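Local coordinates for chromosome replication initiation inhibitor protein (Agrobacterium tumefaciens, PDB 3FD3) that probably acts as a DNA-binding transcription factor of the LysR family, represented here by its C-terminal effector-binding region, without the DNA-binding helix-turn-helix domain, at residues A[51-56]-A[179-184]; A[75-80]-A[147-152]; A[36-41]-A[103-108]; A[14-19]-A[198-203]. One frame throughout, in Å; residues are numbered along the deposited sequence. Where two conformers were deposited one is given.

How the interactions relate
Interactions 1 and 2 are buried antiparallel strand pairings in the mixed sheet, on opposite sides of the chain's centre. They do not touch but belong to one sheet, in which strands 165-181 and 66-79 are neighbours, and backbone bonds dominate both. Interaction 4 is also largely buried but joins the segment leading into helix 17-26 to helix 190-203, mainly by apolar contacts around one tryptophan; Val-55 of interaction 1 packs on that tryptophan and on Phe-17. Interaction 3 is the surface contact, made by loops and by polar side chains reaching backbone carbonyls. It is tied to interaction 2 where Leu-103 N probably bonds to Trp-147 O, while interaction 4 touches interaction 2 through Thr-15 and Pro-151.

Interaction 1: A[51-56]-A[179-184]; sequences VLAAVT and WQVNRL
Ala-53 and Trp-179 meet where strands 53-56 and 165-181 run antiparallel inside the central sheet of the LysR effector-binding domain, a fold of the periplasmic-binding-protein type. Packing is tight on the face that holds Ala-53, Val-55, Trp-179 and Val-181. The indole swings across toward the partner strand, and its far atom CH2 comes 3.4 Å from CB of Ala-53, while CG2 of Val-55 lies 3.7 Å from CE3. Val-181 CG2 sits over one face of the same ring, toward its rim. Helix 190-203 closes over this layer, and Thr-193 takes the indole N-H.

Between the two side-chain layers, Ala-54 and Gln-180 form a hydrogen-bonded pair: Gln-180 N gives an almost straight bond (169°) to Ala-54 O, and its own carbonyl accepts from Ala-54 N, both bonds lying in the carbonyl planes. On the other face Gln-180 runs past the methyl of Thr-56, with 3.9 Å between CG and CG2, before its amide turns away to the backbone of His-58, Lys-60 and Val-62.

The end at Leu-52 and Asn-182 is looser and partly exposed, and both residues line the pocket of a bound polyethylene glycol. The strand pairing finishes with Asn-182 N to Leu-52 O at 2.8 Å. Beyond it, Asn-182 OD1 closes an Asx turn on Leu-184 N, and a water bridges Asn-182 ND2 (2.9 Å) to the carbonyl oxygen of Val-51.

Interaction 2: A[75-80]-A[147-152]; sequences YHATAS and WGLNPV. With CA (calcium ion), chain B.
Thr-78 and Asn-150 reach for each other on one face of an antiparallel strand pair, their side chains slanting across one another. Thr-78 OG1 lies between its backbone N and carbonyl carbon (chi1 55°), which turns it to the asparagine, and ND2 donates to it at 2.8 Å from within the amide plane. Ser-141 also bonds to ND2, linking the amide to helix 134-142. Further along this face the His-76 imidazole and Val-152 run side by side in the same direction. The valine meets the ring at its edge, with CG2 3.8 Å from NE2, while ND1 bonds to Glu-166.

On the opposite face Leu-149 leans over the partner strand, its CD2 3.7 Å from Ala-77 CB and its CD1 against the backbone N of Ala-77. At one end of the pairing Tyr-75 and Pro-151 lie alongside each other and point the same way, CE2 of the phenol 3.8 Å from CG of the proline; the phenol hydroxyl bonds to Asp-11. At the other end Ala-79 CB rests on CB of Trp-147, whose indole meets the ring of Trp-115.

Four backbone bonds join His-76 to Asn-150 and Thr-78 to Gly-148 in two hydrogen-bonded pairs. Leu-149 O points outward from the pairing and binds a calcium ion at 2.4 Å, with two waters among the other ligands. The arrangement is an edge pairing of the mixed sheet in the effector-binding domain, strand 148-151 being outermost within this chain, with a backbone carbonyl as its calcium ligand.

Interaction 3: A[36-41]-A[103-108]; sequences VDDQDH and LTFNQK
Asn-106 ND2 gives a hydrogen to Asp-38 O at 2.8 Å. The acceptor lies close to the amide plane, although the donor stands above the plane of the Asp-38 carbonyl. The same ND2 also donates to a water, 2.9 Å away, that is held weakly by Gln-39 NE2. The Asn-106 side chain leaves between its backbone N and carbonyl carbon (chi1 62°), and OD1 accepts from Lys-108 N in an Asx turn.

Lys-108 is stretched out beyond CG and passes across the Gln-39 side chain at about a right angle, its CE 3.8 Å from OE1, so that NZ reaches Gln-39 O at 2.8 Å. Asp-40, whose OD1 bonds to His-58, keeps OD2 5.2 Å from Lys-108 NZ, too far for contact. On the other flank Asp-38 crosses Phe-105 at about a right angle, OD2 3.7 Å from CZ, while OD1 takes the N-H of Ala-10.

The loop 36-41 folds round Asp-37 OD1, which accepts the backbone N-H groups of Gln-39 and His-41 from opposite faces of its carboxylate plane. The His-41 bond is nearly straight (174°) and on the syn side; the Gln-39 bond comes from above the plane and closes a second Asx turn.

This surface bridge probably links the two lobes of the periplasmic-binding-protein-like domain, beside the cleft where relatives bind effectors. It joins the loop between strand 31-36 and helix 42-47 to the turn after strand 102-104, with Phe-105 touching Ala-10 of helix 10-13 and Thr-134 of helix 134-142.

Interaction 4: A[14-19]-A[198-203]; sequences GTWFLD and GTARVV
Trp-16 carries most of this contact, meeting three residues of helix 190-203 just before its own chain enters helix 17-26. Its CG sits between the backbone N and the carbonyl carbon (chi1 68°), an orientation that stands the indole up against the helix. CB of Ala-200 lies over one face of the six-membered ring, 4.1 Å from its centroid and 21° off the normal, a CH-pi contact displaced toward the rim. Thr-199 comes to the ring edge instead, with CG2 4.0 Å from CE3. Nearer the backbone, Val-203 CG1 touches Trp-16 CB at 3.9 Å.

In this LysR effector-binding domain, the contact brings the last long helix of the chain, which follows strand 165-181, against the start of the first long one; Met-196, one turn before Ala-200 on helix 190-203, packs on both Trp-16 and Phe-17. Phe-17 itself turns from the segment 198-203 to strands 3-8 and 31-36, and Leu-18 packs on Gly-136 of the second subunit.

Within the first turn of helix 17-26, Asp-19 extends back toward the segment 198-203, and its OD2 approaches the Thr-199 methyl, CG2, at 3.5 Å. The threonine hydroxyl, on the other branch, is engaged by Asn-195 O and Lys-23 NZ.

Interaction 1: A[51-56]-A[179-184]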
loop_
_atom_site.group_PDB
_atom_site.type_symbol
_atom_site.label_atom_id
_atom_site.label_comp_id
_atom_site.label_asym_id
_atom_site.label_seq_id
_atom_site.Cartn_x
_atom_site.Cartn_y
_atom_site.Cartn_z
ATOM N N VAL A 51 -16.719 9.005 -8.566
ATOM C CA VAL A 51 -16.817 8.807 -7.131
ATOM C C VAL A 51 -17.800 9.827 -6.544
ATOM O O VAL A 51 -17.984 10.925 -7.105
ATOM C CB VAL A 51 -15.440 8.913 -6.392
ATOM C CG1 VAL A 51 -14.443 7.850 -6.897
ATOM C CG2 VAL A 51 -14.860 10.319 -6.503
ATOM N N LEU A 52 -18.404 9.476 -5.408
ATOM C CA LEU A 52 -19.357 10.346 -4.717
ATOM C C LEU A 52 -18.722 11.226 -3.653
ATOM O O LEU A 52 -19.324 12.198 -3.212
ATOM C CB LEU A 52 -20.455 9.508 -4.053
ATOM C CG LEU A 52 -21.330 8.756 -5.032
ATOM C CD1 LEU A 52 -22.403 7.956 -4.279
ATOM C CD2 LEU A 52 -21.967 9.762 -5.976
ATOM N N ALA A 53 -17.540 10.852 -3.207
ATOM C CA ALA A 53 -16.875 11.521 -2.111
ATOM C C ALA A 53 -15.409 11.177 -2.130
ATOM O O ALA A 53 -14.989 10.151 -2.711
ATOM C CB ALA A 53 -17.470 11.114 -0.750
ATOM N N ALA A 54 -14.616 12.057 -1.523
ATOM C CA ALA A 54 -13.160 11.885 -1.554
ATOM C C ALA A 54 -12.487 12.634 -0.417
ATOM O O ALA A 54 -12.893 13.757 -0.077
ATOM C CB ALA A 54 -12.584 12.357 -2.881
ATOM N N VAL A 55 -11.445 11.994 0.134
ATOM C CA VAL A 55 -10.426 12.652 0.928
ATOM C C VAL A 55 -9.398 13.139 -0.066
ATOM O O VAL A 55 -8.853 12.341 -0.873
ATOM C CB VAL A 55 -9.780 11.688 1.972
ATOM C CG1 VAL A 55 -8.526 12.344 2.636
ATOM C CG2 VAL A 55 -10.810 11.240 3.008
ATOM N N THR A 56 -9.112 14.429 -0.026
ATOM C CA THR A 56 -8.207 15.062 -0.992
ATOM C C THR A 56 -7.467 16.230 -0.357
ATOM O O THR A 56 -7.969 16.856 0.575
ATOM C CB THR A 56 -8.984 15.542 -2.215
ATOM O OG1 THR A 56 -8.106 16.186 -3.136
ATOM C CG2 THR A 56 -10.100 16.498 -1.800
ATOM N N TRP A 179 -12.629 16.784 2.886
ATOM C CA TRP A 179 -13.615 15.791 2.517
ATOM C C TRP A 179 -14.599 16.486 1.577
ATOM O O TRP A 179 -15.268 17.475 1.976
ATOM C CB TRP A 179 -14.302 15.330 3.778
ATOM C CG TRP A 179 -15.424 14.338 3.644
ATOM C CD1 TRP A 179 -16.721 14.514 4.071
ATOM C CD2 TRP A 179 -15.362 12.999 3.127
ATOM N NE1 TRP A 179 -17.467 13.375 3.828
ATOM C CE2 TRP A 179 -16.670 12.446 3.227
ATOM C CE3 TRP A 179 -14.356 12.233 2.532
ATOM C CZ2 TRP A 179 -16.977 11.152 2.781
ATOM C CZ3 TRP A 179 -14.664 10.937 2.106
ATOM C CH2 TRP A 179 -15.958 10.406 2.256
ATOM N N GLN A 180 -14.696 15.987 0.348
ATOM C CA GLN A 180 -15.540 16.569 -0.707
ATOM C C GLN A 180 -16.624 15.547 -0.991
ATOM O O GLN A 180 -16.327 14.366 -1.106
ATOM C CB GLN A 180 -14.749 16.910 -1.968
ATOM C CG GLN A 180 -13.720 18.025 -1.777
ATOM C CD GLN A 180 -13.607 19.015 -2.942
ATOM O OE1 GLN A 180 -14.556 19.225 -3.702
ATOM N NE2 GLN A 180 -12.435 19.647 -3.067
ATOM N N VAL A 181 -17.890 15.969 -1.002
ATOM C CA VAL A 181 -19.008 15.051 -1.213
ATOM C C VAL A 181 -19.948 15.620 -2.247
ATOM O O VAL A 181 -20.297 16.804 -2.202
ATOM C CB VAL A 181 -19.823 14.805 0.080
ATOM C CG1 VAL A 181 -20.915 13.765 -0.170
ATOM C CG2 VAL A 181 -18.870 14.388 1.241
ATOM N N ASN A 182 -20.344 14.782 -3.201
ATOM C CA ASN A 182 -21.362 15.157 -4.185
ATOM C C ASN A 182 -22.605 15.655 -3.451
ATOM O O ASN A 182 -23.149 14.955 -2.594
ATOM C CB ASN A 182 -21.690 13.930 -5.025
ATOM C CG ASN A 182 -22.689 14.193 -6.094
ATOM O OD1 ASN A 182 -23.825 14.629 -5.815
ATOM N ND2 ASN A 182 -22.309 13.901 -7.348
ATOM N N ARG A 183 -23.058 16.858 -3.803
ATOM C CA ARG A 183 -24.143 17.515 -3.064
ATOM C C ARG A 183 -25.426 16.683 -3.066
ATOM O O ARG A 183 -26.152 16.688 -2.085
ATOM C CB ARG A 183 -24.428 18.917 -3.626
ATOM C CG ARG A 183 -25.171 18.933 -4.959
ATOM C CD ARG A 183 -25.395 20.357 -5.504
ATOM N NE ARG A 183 -25.815 20.349 -6.908
ATOM C CZ ARG A 183 -27.082 20.275 -7.299
ATOM N NH1 ARG A 183 -28.058 20.225 -6.399
ATOM N NH2 ARG A 183 -27.383 20.264 -8.583
ATOM N N LEU A 184 -25.670 15.957 -4.155
ATOM C CA LEU A 184 -26.872 15.131 -4.296
ATOM C C LEU A 184 -26.874 13.866 -3.435
ATOM O O LEU A 184 -27.955 13.308 -3.164
ATOM C CB LEU A 184 -27.102 14.772 -5.766
ATOM C CG LEU A 184 -27.343 15.959 -6.722
ATOM C CD1 LEU A 184 -27.429 15.482 -8.175
ATOM C CD2 LEU A 184 -28.586 16.727 -6.335
HETATM O O HOH W 1 -19.563 13.032 -7.835
#

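Interaction 2: A[75-80]-A[147-152]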
loop_
_atom_site.group_PDB
_atom_site.type_symbol
_atom_site.label_atom_id
_atom_site.label_comp_id
_atom_site.label_asym_id
_atom_site.label_seq_id
_atom_site.Cartn_x
_atom_site.Cartn_y
_atom_site.Cartn_z
ATOM N N TYR A 75 3.894 15.340 8.028
ATOM C CA TYR A 75 4.929 14.436 7.573
ATOM C C TYR A 75 6.272 14.835 8.151
ATOM O O TYR A 75 6.518 16.018 8.401
ATOM C CB TYR A 75 5.057 14.517 6.063
ATOM C CG TYR A 75 3.901 14.005 5.221
ATOM C CD1 TYR A 75 2.747 14.762 5.067
ATOM C CD2 TYR A 75 4.000 12.836 4.508
ATOM C CE1 TYR A 75 1.713 14.339 4.271
ATOM C CE2 TYR A 75 2.966 12.399 3.719
ATOM C CZ TYR A 75 1.814 13.164 3.593
ATOM O OH TYR A 75 0.787 12.748 2.765
ATOM N N HIS A 76 7.138 13.845 8.353
ATOM C CA HIS A 76 8.516 14.107 8.777
ATOM C C HIS A 76 9.479 13.470 7.769
ATOM O O HIS A 76 9.243 12.351 7.292
ATOM C CB HIS A 76 8.784 13.542 10.173
ATOM C CG HIS A 76 7.991 14.207 11.259
ATOM N ND1 HIS A 76 8.383 15.379 11.867
ATOM C CD2 HIS A 76 6.810 13.868 11.824
ATOM C CE1 HIS A 76 7.480 15.730 12.764
ATOM N NE2 HIS A 76 6.520 14.825 12.770
ATOM N N ALA A 77 10.546 14.197 7.453
ATOM C CA ALA A 77 11.602 13.701 6.573
ATOM C C ALA A 77 12.506 12.810 7.426
ATOM O O ALA A 77 13.145 13.285 8.358
ATOM C CB ALA A 77 12.392 14.869 5.970
ATOM N N THR A 78 12.530 11.518 7.115
ATOM C CA THR A 78 13.120 10.516 7.989
ATOM C C THR A 78 14.034 9.542 7.231
ATOM O O THR A 78 13.863 9.260 6.040
ATOM C CB THR A 78 12.054 9.667 8.719
ATOM O OG1 THR A 78 11.179 9.084 7.744
ATOM C CG2 THR A 78 11.277 10.485 9.758
ATOM N N ALA A 79 15.021 9.042 7.941
ATOM C CA ALA A 79 15.894 7.971 7.425
ATOM C C ALA A 79 16.381 7.163 8.622
ATOM O O ALA A 79 16.162 7.545 9.775
ATOM C CB ALA A 79 17.088 8.547 6.651
ATOM N N SER A 80 17.053 6.051 8.357
ATOM C CA SER A 80 17.597 5.252 9.453
ATOM C C SER A 80 18.910 5.874 9.961
ATOM O O SER A 80 19.538 6.662 9.255
ATOM C CB SER A 80 17.842 3.803 9.008
ATOM O OG SER A 80 19.025 3.674 8.262
ATOM N N TRP A 147 15.931 8.260 2.165
ATOM C CA TRP A 147 15.191 9.189 3.026
ATOM C C TRP A 147 13.942 9.680 2.299
ATOM O O TRP A 147 13.910 9.753 1.092
ATOM C CB TRP A 147 16.056 10.365 3.446
ATOM C CG TRP A 147 16.323 11.359 2.310
ATOM C CD1 TRP A 147 17.325 11.309 1.394
ATOM C CD2 TRP A 147 15.542 12.509 1.991
ATOM N NE1 TRP A 147 17.227 12.352 0.525
ATOM C CE2 TRP A 147 16.135 13.109 0.863
ATOM C CE3 TRP A 147 14.392 13.086 2.543
ATOM C CZ2 TRP A 147 15.628 14.281 0.290
ATOM C CZ3 TRP A 147 13.878 14.232 1.957
ATOM C CH2 TRP A 147 14.493 14.812 0.845
ATOM N N GLY A 148 12.907 10.014 3.063
ATOM C CA GLY A 148 11.696 10.531 2.460
ATOM C C GLY A 148 10.727 11.051 3.487
ATOM O O GLY A 148 10.954 10.918 4.690
ATOM N N LEU A 149 9.654 11.668 2.985
ATOM C CA LEU A 149 8.618 12.223 3.852
ATOM C C LEU A 149 7.582 11.150 4.158
ATOM O O LEU A 149 6.998 10.546 3.246
ATOM C CB LEU A 149 7.973 13.438 3.201
ATOM C CG LEU A 149 8.709 14.784 3.337
ATOM C CD1 LEU A 149 8.617 15.324 4.751
ATOM C CD2 LEU A 149 10.201 14.655 2.941
ATOM N N ASN A 150 7.379 10.883 5.441
ATOM C CA ASN A 150 6.429 9.893 5.886
ATOM C C ASN A 150 5.425 10.520 6.849
ATOM O O ASN A 150 5.807 11.339 7.710
ATOM C CB ASN A 150 7.156 8.770 6.623
ATOM C CG ASN A 150 8.027 7.962 5.721
ATOM O OD1 ASN A 150 7.525 7.272 4.848
ATOM N ND2 ASN A 150 9.354 8.032 5.926
ATOM N N PRO A 151 4.160 10.135 6.748
ATOM C CA PRO A 151 3.193 10.627 7.735
ATOM C C PRO A 151 3.585 10.284 9.184
ATOM O O PRO A 151 4.058 9.159 9.456
ATOM C CB PRO A 151 1.905 9.900 7.348
ATOM C CG PRO A 151 2.082 9.474 5.955
ATOM C CD PRO A 151 3.531 9.236 5.757
ATOM N N VAL A 152 3.374 11.236 10.093
ATOM C CA VAL A 152 3.762 11.099 11.488
ATOM C C VAL A 152 3.156 9.852 12.138
ATOM O O VAL A 152 3.820 9.202 12.962
ATOM C CB VAL A 152 3.383 12.367 12.333
ATOM C CG1 VAL A 152 1.865 12.636 12.342
ATOM C CG2 VAL A 152 3.950 12.243 13.753
HETATM CA CA CA B . 5.649 10.123 1.289
HETATM O O HOH W 2 4.209 8.455 2.259
HETATM O O HOH W 3 6.632 11.595 -0.161
#

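Interaction 3: A[36-41]-A[103-108]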
loop_
_atom_site.group_PDB
_atom_site.type_symbol
_atom_site.label_atom_id
_atom_site.label_comp_id
_atom_site.label_asym_id
_atom_site.label_seq_id
_atom_site.Cartn_x
_atom_site.Cartn_y
_atom_site.Cartn_z
ATOM N N VAL A 36 -7.910 4.675 -5.051
ATOM C CA VAL A 36 -6.766 5.331 -4.449
ATOM C C VAL A 36 -6.171 6.241 -5.524
ATOM O O VAL A 36 -5.797 5.780 -6.607
ATOM C CB VAL A 36 -5.725 4.294 -3.944
ATOM C CG1 VAL A 36 -4.518 4.994 -3.258
ATOM C CG2 VAL A 36 -6.387 3.242 -3.052
ATOM N N ASP A 37 -6.099 7.531 -5.248
ATOM C CA ASP A 37 -5.702 8.490 -6.243
ATOM C C ASP A 37 -4.378 9.054 -5.807
ATOM O O ASP A 37 -4.309 9.725 -4.779
ATOM C CB ASP A 37 -6.691 9.640 -6.302
ATOM C CG ASP A 37 -6.238 10.741 -7.237
ATOM O OD1 ASP A 37 -5.561 10.427 -8.252
ATOM O OD2 ASP A 37 -6.537 11.903 -6.926
ATOM N N ASP A 38 -3.310 8.797 -6.534
ATOM C CA ASP A 38 -2.106 9.608 -6.311
ATOM C C ASP A 38 -1.551 10.125 -7.624
ATOM O O ASP A 38 -0.365 10.420 -7.733
ATOM C CB ASP A 38 -1.068 8.856 -5.481
ATOM C CG ASP A 38 -1.649 8.331 -4.178
ATOM O OD1 ASP A 38 -1.986 9.147 -3.290
ATOM O OD2 ASP A 38 -1.790 7.105 -4.071
ATOM N N GLN A 39 -2.439 10.244 -8.610
ATOM C CA GLN A 39 -2.139 10.943 -9.865
ATOM C C GLN A 39 -2.973 12.229 -10.007
ATOM O O GLN A 39 -3.052 12.795 -11.103
ATOM C CB GLN A 39 -2.406 10.032 -11.056
ATOM C CG GLN A 39 -1.503 8.787 -11.117
ATOM C CD GLN A 39 -0.093 9.116 -11.492
ATOM O OE1 GLN A 39 0.195 10.215 -11.973
ATOM N NE2 GLN A 39 0.808 8.165 -11.292
ATOM N N ASP A 40 -3.576 12.685 -8.903
ATOM C CA ASP A 40 -4.334 13.927 -8.874
ATOM C C ASP A 40 -5.534 13.889 -9.861
ATOM O O ASP A 40 -5.776 14.845 -10.598
ATOM C CB ASP A 40 -3.394 15.104 -9.174
ATOM C CG ASP A 40 -3.999 16.442 -8.813
ATOM O OD1 ASP A 40 -4.891 16.471 -7.928
ATOM O OD2 ASP A 40 -3.592 17.460 -9.436
ATOM N N HIS A 41 -6.239 12.761 -9.901
ATOM C CA HIS A 41 -7.432 12.619 -10.722
ATOM C C HIS A 41 -8.721 12.819 -9.944
ATOM O O HIS A 41 -9.804 12.794 -10.530
ATOM C CB HIS A 41 -7.476 11.251 -11.384
ATOM C CG HIS A 41 -6.402 11.055 -12.401
ATOM N ND1 HIS A 41 -6.068 12.028 -13.320
ATOM C CD2 HIS A 41 -5.575 10.011 -12.633
ATOM C CE1 HIS A 41 -5.073 11.591 -14.073
ATOM N NE2 HIS A 41 -4.753 10.372 -13.673
ATOM N N LEU A 103 13.643 8.948 -1.559
ATOM C CA LEU A 103 12.468 8.182 -1.935
ATOM C C LEU A 103 11.428 9.160 -2.495
ATOM O O LEU A 103 11.147 10.196 -1.873
ATOM C CB LEU A 103 11.874 7.460 -0.731
ATOM C CG LEU A 103 12.817 6.554 0.039
ATOM C CD1 LEU A 103 12.211 6.123 1.392
ATOM C CD2 LEU A 103 13.200 5.321 -0.828
ATOM N N THR A 104 10.869 8.827 -3.652
ATOM C CA THR A 104 9.833 9.652 -4.302
ATOM C C THR A 104 8.682 8.731 -4.712
ATOM O O THR A 104 8.899 7.658 -5.256
ATOM C CB THR A 104 10.405 10.442 -5.500
ATOM O OG1 THR A 104 11.602 11.148 -5.102
ATOM C CG2 THR A 104 9.360 11.468 -6.040
ATOM N N PHE A 105 7.452 9.137 -4.434
ATOM C CA PHE A 105 6.304 8.244 -4.591
ATOM C C PHE A 105 6.034 8.046 -6.093
ATOM O O PHE A 105 5.924 6.923 -6.569
ATOM C CB PHE A 105 5.103 8.844 -3.838
ATOM C CG PHE A 105 3.941 7.924 -3.669
ATOM C CD1 PHE A 105 3.104 7.639 -4.733
ATOM C CD2 PHE A 105 3.646 7.374 -2.430
ATOM C CE1 PHE A 105 2.005 6.798 -4.580
ATOM C CE2 PHE A 105 2.543 6.534 -2.276
ATOM C CZ PHE A 105 1.743 6.251 -3.317
ATOM N N ASN A 106 5.954 9.142 -6.832
ATOM C CA ASN A 106 5.774 9.118 -8.265
ATOM C C ASN A 106 6.136 10.499 -8.811
ATOM O O ASN A 106 6.644 11.328 -8.074
ATOM C CB ASN A 106 4.357 8.673 -8.671
ATOM C CG ASN A 106 3.280 9.607 -8.166
ATOM O OD1 ASN A 106 3.524 10.805 -7.941
ATOM N ND2 ASN A 106 2.056 9.080 -8.039
ATOM N N GLN A 107 5.886 10.756 -10.081
ATOM C CA GLN A 107 6.360 12.004 -10.681
ATOM C C GLN A 107 5.605 13.240 -10.199
ATOM O O GLN A 107 6.055 14.351 -10.412
ATOM C CB GLN A 107 6.335 11.894 -12.206
ATOM C CG GLN A 107 7.334 10.848 -12.695
ATOM C CD GLN A 107 7.316 10.629 -14.182
ATOM O OE1 GLN A 107 8.182 11.135 -14.902
ATOM N NE2 GLN A 107 6.334 9.861 -14.662
ATOM N N LYS A 108 4.478 13.048 -9.541
ATOM C CA LYS A 108 3.704 14.151 -8.967
ATOM C C LYS A 108 3.996 14.435 -7.502
ATOM O O LYS A 108 3.407 15.361 -6.918
ATOM C CB LYS A 108 2.219 13.863 -9.170
ATOM C CG LYS A 108 1.878 13.932 -10.643
ATOM C CD LYS A 108 0.418 13.857 -10.934
ATOM C CE LYS A 108 0.186 13.972 -12.423
ATOM N NZ LYS A 108 -1.241 14.175 -12.723
HETATM O O HOH W 4 1.778 6.303 -8.855
#

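Interaction 4: A[14-19]-A[198-203]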
loop_
_atom_site.group_PDB
_atom_site.type_symbol
_atom_site.label_atom_id
_atom_site.label_comp_id
_atom_site.label_asym_id
_atom_site.label_seq_id
_atom_site.Cartn_x
_atom_site.Cartn_y
_atom_site.Cartn_z
ATOM N N GLY A 14 -3.221 4.598 4.106
ATOM C CA GLY A 14 -2.213 3.953 4.919
ATOM C C GLY A 14 -2.255 4.310 6.393
ATOM O O GLY A 14 -1.497 3.709 7.169
ATOM N N THR A 15 -3.108 5.273 6.778
ATOM C CA THR A 15 -3.207 5.755 8.129
ATOM C C THR A 15 -4.644 5.588 8.678
ATOM O O THR A 15 -4.984 4.483 9.157
ATOM C CB THR A 15 -2.643 7.200 8.277
ATOM O OG1 THR A 15 -3.253 8.072 7.316
ATOM C CG2 THR A 15 -1.066 7.208 8.064
ATOM N N TRP A 16 -5.489 6.587 8.480
ATOM C CA TRP A 16 -6.759 6.769 9.211
ATOM C C TRP A 16 -8.032 6.466 8.425
ATOM O O TRP A 16 -9.114 6.314 9.023
ATOM C CB TRP A 16 -6.844 8.211 9.751
ATOM C CG TRP A 16 -6.990 9.239 8.658
ATOM C CD1 TRP A 16 -5.996 9.782 7.878
ATOM C CD2 TRP A 16 -8.209 9.801 8.186
ATOM N NE1 TRP A 16 -6.528 10.674 6.979
ATOM C CE2 TRP A 16 -7.888 10.701 7.134
ATOM C CE3 TRP A 16 -9.546 9.657 8.565
ATOM C CZ2 TRP A 16 -8.857 11.432 6.449
ATOM C CZ3 TRP A 16 -10.494 10.391 7.894
ATOM C CH2 TRP A 16 -10.157 11.251 6.838
ATOM N N PHE A 17 -7.950 6.385 7.098
ATOM C CA PHE A 17 -9.162 6.374 6.271
ATOM C C PHE A 17 -10.077 5.180 6.549
ATOM O O PHE A 17 -11.310 5.355 6.691
ATOM C CB PHE A 17 -8.749 6.398 4.798
ATOM C CG PHE A 17 -9.891 6.342 3.791
ATOM C CD1 PHE A 17 -10.571 7.475 3.416
ATOM C CD2 PHE A 17 -10.232 5.154 3.206
ATOM C CE1 PHE A 17 -11.596 7.407 2.474
ATOM C CE2 PHE A 17 -11.246 5.103 2.256
ATOM C CZ PHE A 17 -11.912 6.229 1.913
ATOM N N LEU A 18 -9.483 3.985 6.655
ATOM C CA LEU A 18 -10.269 2.778 6.895
ATOM C C LEU A 18 -10.832 2.727 8.293
ATOM O O LEU A 18 -11.891 2.132 8.502
ATOM C CB LEU A 18 -9.464 1.504 6.606
ATOM C CG LEU A 18 -9.193 1.247 5.136
ATOM C CD1 LEU A 18 -8.333 -0.051 4.958
ATOM C CD2 LEU A 18 -10.503 1.172 4.356
ATOM N N ASP A 19 -10.159 3.365 9.246
ATOM C CA ASP A 19 -10.715 3.489 10.590
ATOM C C ASP A 19 -12.044 4.241 10.554
ATOM O O ASP A 19 -12.990 3.855 11.234
ATOM C CB ASP A 19 -9.736 4.197 11.532
ATOM C CG ASP A 19 -10.187 4.162 12.978
ATOM O OD1 ASP A 19 -10.673 3.103 13.439
ATOM O OD2 ASP A 19 -10.045 5.189 13.666
ATOM N N GLY A 198 -15.255 13.048 12.241
ATOM C CA GLY A 198 -14.964 12.709 13.623
ATOM C C GLY A 198 -13.648 11.966 13.830
ATOM O O GLY A 198 -12.910 12.219 14.782
ATOM N N THR A 199 -13.357 11.038 12.934
ATOM C CA THR A 199 -12.110 10.278 13.002
ATOM C C THR A 199 -10.920 11.189 12.715
ATOM O O THR A 199 -9.903 11.131 13.417
ATOM C CB THR A 199 -12.139 9.083 12.008
ATOM O OG1 THR A 199 -13.266 8.242 12.279
ATOM C CG2 THR A 199 -10.844 8.250 12.087
ATOM N N ALA A 200 -11.023 12.020 11.679
ATOM C CA ALA A 200 -9.934 12.929 11.336
ATOM C C ALA A 200 -9.649 13.917 12.481
ATOM O O ALA A 200 -8.499 14.280 12.718
ATOM C CB ALA A 200 -10.236 13.662 10.021
ATOM N N ARG A 201 -10.702 14.342 13.184
ATOM C CA ARG A 201 -10.552 15.234 14.333
ATOM C C ARG A 201 -9.621 14.659 15.401
ATOM O O ARG A 201 -8.856 15.397 16.024
ATOM C CB ARG A 201 -11.920 15.579 14.958
ATOM C CG ARG A 201 -11.864 16.738 15.973
ATOM C CD ARG A 201 -11.487 18.061 15.306
ATOM N NE ARG A 201 -12.282 18.294 14.100
ATOM C CZ ARG A 201 -13.545 18.728 14.092
ATOM N NH1 ARG A 201 -14.173 19.013 15.226
ATOM N NH2 ARG A 201 -14.183 18.885 12.940
ATOM N N VAL A 202 -9.680 13.347 15.599
ATOM C CA VAL A 202 -8.861 12.689 16.597
ATOM C C VAL A 202 -7.432 12.466 16.105
ATOM O O VAL A 202 -6.485 12.595 16.872
ATOM C CB VAL A 202 -9.482 11.333 16.988
ATOM C CG1 VAL A 202 -8.548 10.567 17.905
ATOM C CG2 VAL A 202 -10.832 11.568 17.667
ATOM N N VAL A 203 -7.287 12.149 14.823
ATOM C CA VAL A 203 -6.007 11.707 14.257
ATOM C C VAL A 203 -5.154 12.790 13.625
ATOM O O VAL A 203 -3.920 12.737 13.701
ATOM C CB VAL A 203 -6.280 10.599 13.202
ATOM C CG1 VAL A 203 -4.996 10.196 12.486
ATOM C CG2 VAL A 203 -6.899 9.394 13.908
#